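Hypothetical Membrane Spanning Protein (Bacillus cereus, PDB 2FB5) catalyses the condensation of two ATP molecules into the signalling nucleotide cyclic di-AMP and is required for efficient spore formation. Local coordinates at residues E102-L107 with E176-L181. Numbering follows the deposited sequence.
Sequences ETLEAL and EKSDAL
The carboxylates of Glu102 and Asp179 form an offset stack, their planes 22° apart, with Glu102 OE1 4.0 Å from Asp179 OD1. Two like charges so close would probably repel, but backbone N-H groups and water hold both Asp179 oxygens and Glu102 OE1. Asp179 OD1 accepts the backbone N of Glu102 at 2.9 Å, on the syn side yet 30° out of the carboxylate plane, from the face that the Glu102 carboxylate covers. Water 1 comes from the other face, donating to the same OD1 and to Glu102 O, while OD2 receives the backbone N of Asn101; the aspartate accepts from two successive N-H groups. Its chi1 of 78° sets CG between its own backbone N and carbonyl carbon and turns the carboxylate toward the other loop. The extended Glu102 chain brings OE1 alongside Ser178 CA and Asp179 N, taking a weak, bent bond from the latter (3.2 Å). Water 2 links this OE1 to Lys177 O.

Beside the polar pair, the leucines supply apolar contact. Leu104 puts CD2 against Ser178 CB at 3.5 Å and CD1 against Ala180 CB at 3.9 Å, next to Val97 of strand 94-98. Leu107 straddles Lys177 CB with both methyls, CD1 at 3.9 Å, the two side chains crossing at about a right angle. Ser178 OG accepts from Ala180 N, forming an ST turn, and is also hydrogen-bonded to Leu174 O. The turn leads from helix 166-175 into strand 181-185, which runs antiparallel to strand 94-98; the contact joins two loops at one end of these neighbouring strands in the DisA-type nucleotide-binding domain.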
loop_
_atom_site.group_PDB
_atom_site.type_symbol
_atom_site.label_atom_id
_atom_site.label_comp_id
_atom_site.label_asym_id
_atom_site.label_seq_id
_atom_site.Cartn_x
_atom_site.Cartn_y
_atom_site.Cartn_z
ATOM N N GLU A 102 -3.404 17.875 -3.056
ATOM C CA GLU A 102 -3.285 19.250 -2.581
ATOM C C GLU A 102 -4.360 20.179 -3.154
ATOM O O GLU A 102 -4.678 20.123 -4.357
ATOM C CB GLU A 102 -1.878 19.793 -2.860
ATOM C CG GLU A 102 -0.789 18.952 -2.221
ATOM C CD GLU A 102 0.621 19.258 -2.717
ATOM O OE1 GLU A 102 0.835 20.265 -3.432
ATOM O OE2 GLU A 102 1.526 18.466 -2.379
ATOM N N THR A 103 -4.923 21.026 -2.290
ATOM C CA THR A 103 -5.974 21.965 -2.715
ATOM C C THR A 103 -5.368 23.130 -3.502
ATOM O O THR A 103 -4.211 23.498 -3.296
ATOM C CB THR A 103 -6.847 22.472 -1.530
ATOM O OG1 THR A 103 -6.067 23.313 -0.679
ATOM C CG2 THR A 103 -7.414 21.293 -0.715
ATOM N N LEU A 104 -6.157 23.707 -4.401
ATOM C CA LEU A 104 -5.613 24.583 -5.427
ATOM C C LEU A 104 -6.195 25.996 -5.468
ATOM O O LEU A 104 -5.821 26.791 -6.334
ATOM C CB LEU A 104 -5.814 23.916 -6.796
ATOM C CG LEU A 104 -5.211 22.515 -6.937
ATOM C CD1 LEU A 104 -5.645 21.865 -8.239
ATOM C CD2 LEU A 104 -3.680 22.605 -6.847
ATOM N N GLU A 105 -7.098 26.309 -4.539
ATOM C CA GLU A 105 -7.837 27.581 -4.589
ATOM C C GLU A 105 -6.951 28.833 -4.447
ATOM O O GLU A 105 -7.292 29.887 -4.972
ATOM C CB GLU A 105 -8.988 27.601 -3.565
ATOM C CG GLU A 105 -8.557 27.874 -2.125
ATOM C CD GLU A 105 -7.770 26.724 -1.507
ATOM O OE1 GLU A 105 -6.947 26.987 -0.608
ATOM O OE2 GLU A 105 -7.964 25.563 -1.933
ATOM N N ALA A 106 -5.819 28.714 -3.760
ATOM C CA ALA A 106 -4.905 29.855 -3.624
ATOM C C ALA A 106 -4.023 30.034 -4.863
ATOM O O ALA A 106 -3.404 31.079 -5.043
ATOM C CB ALA A 106 -4.049 29.713 -2.377
ATOM N N LEU A 107 -3.975 29.011 -5.717
ATOM C CA LEU A 107 -3.089 29.022 -6.888
ATOM C C LEU A 107 -3.798 29.307 -8.211
ATOM O O LEU A 107 -3.156 29.687 -9.199
ATOM C CB LEU A 107 -2.348 27.681 -6.991
ATOM C CG LEU A 107 -1.360 27.334 -5.874
ATOM C CD1 LEU A 107 -0.950 25.872 -5.983
ATOM C CD2 LEU A 107 -0.135 28.235 -5.955
ATOM N N GLU A 176 4.352 22.773 -10.829
ATOM C CA GLU A 176 5.524 23.141 -9.997
ATOM C C GLU A 176 5.129 23.544 -8.577
ATOM O O GLU A 176 5.946 23.494 -7.662
ATOM C CB GLU A 176 6.316 24.306 -10.631
ATOM C CG GLU A 176 7.058 23.984 -11.942
ATOM C CD GLU A 176 7.566 25.233 -12.714
ATOM O OE1 GLU A 176 7.228 26.380 -12.355
ATOM O OE2 GLU A 176 8.304 25.061 -13.705
ATOM N N LYS A 177 3.884 23.972 -8.397
ATOM C CA LYS A 177 3.441 24.528 -7.118
ATOM C C LYS A 177 2.493 23.605 -6.367
ATOM O O LYS A 177 2.076 23.912 -5.251
ATOM C CB LYS A 177 2.747 25.868 -7.361
ATOM C CG LYS A 177 3.616 26.905 -8.044
ATOM C CD LYS A 177 4.765 27.317 -7.138
ATOM C CE LYS A 177 5.653 28.329 -7.836
ATOM N NZ LYS A 177 6.687 28.870 -6.904
ATOM N N SER A 178 2.148 22.487 -6.998
ATOM C CA SER A 178 1.191 21.532 -6.445
ATOM C C SER A 178 1.400 20.145 -7.029
ATOM O O SER A 178 2.161 19.962 -7.978
ATOM C CB SER A 178 -0.231 21.989 -6.762
ATOM O OG SER A 178 -0.509 21.787 -8.135
ATOM N N ASP A 179 0.709 19.164 -6.463
ATOM C CA ASP A 179 0.748 17.808 -6.977
ATOM C C ASP A 179 -0.365 17.575 -8.012
ATOM O O ASP A 179 -0.646 16.440 -8.386
ATOM C CB ASP A 179 0.656 16.790 -5.820
ATOM C CG ASP A 179 -0.761 16.628 -5.286
ATOM O OD1 ASP A 179 -1.508 17.631 -5.243
ATOM O OD2 ASP A 179 -1.134 15.496 -4.896
ATOM N N ALA A 180 -1.000 18.645 -8.488
ATOM C CA ALA A 180 -2.031 18.481 -9.535
ATOM C C ALA A 180 -1.450 17.874 -10.813
ATOM O O ALA A 180 -0.286 18.090 -11.132
ATOM C CB ALA A 180 -2.708 19.814 -9.852
ATOM N N LEU A 181 -2.262 17.098 -11.536
ATOM C CA LEU A 181 -1.866 16.638 -12.854
ATOM C C LEU A 181 -2.623 17.488 -13.868
ATOM O O LEU A 181 -3.835 17.631 -13.756
ATOM C CB LEU A 181 -2.197 15.145 -13.029
ATOM C CG LEU A 181 -1.733 14.517 -14.344
ATOM C CD1 LEU A 181 -1.341 13.077 -14.109
ATOM C CD2 LEU A 181 -2.818 14.615 -15.452
HETATM O O HOH W 1 -3.684 18.774 -6.458
HETATM O O HOH W 2 0.268 22.866 -3.196
#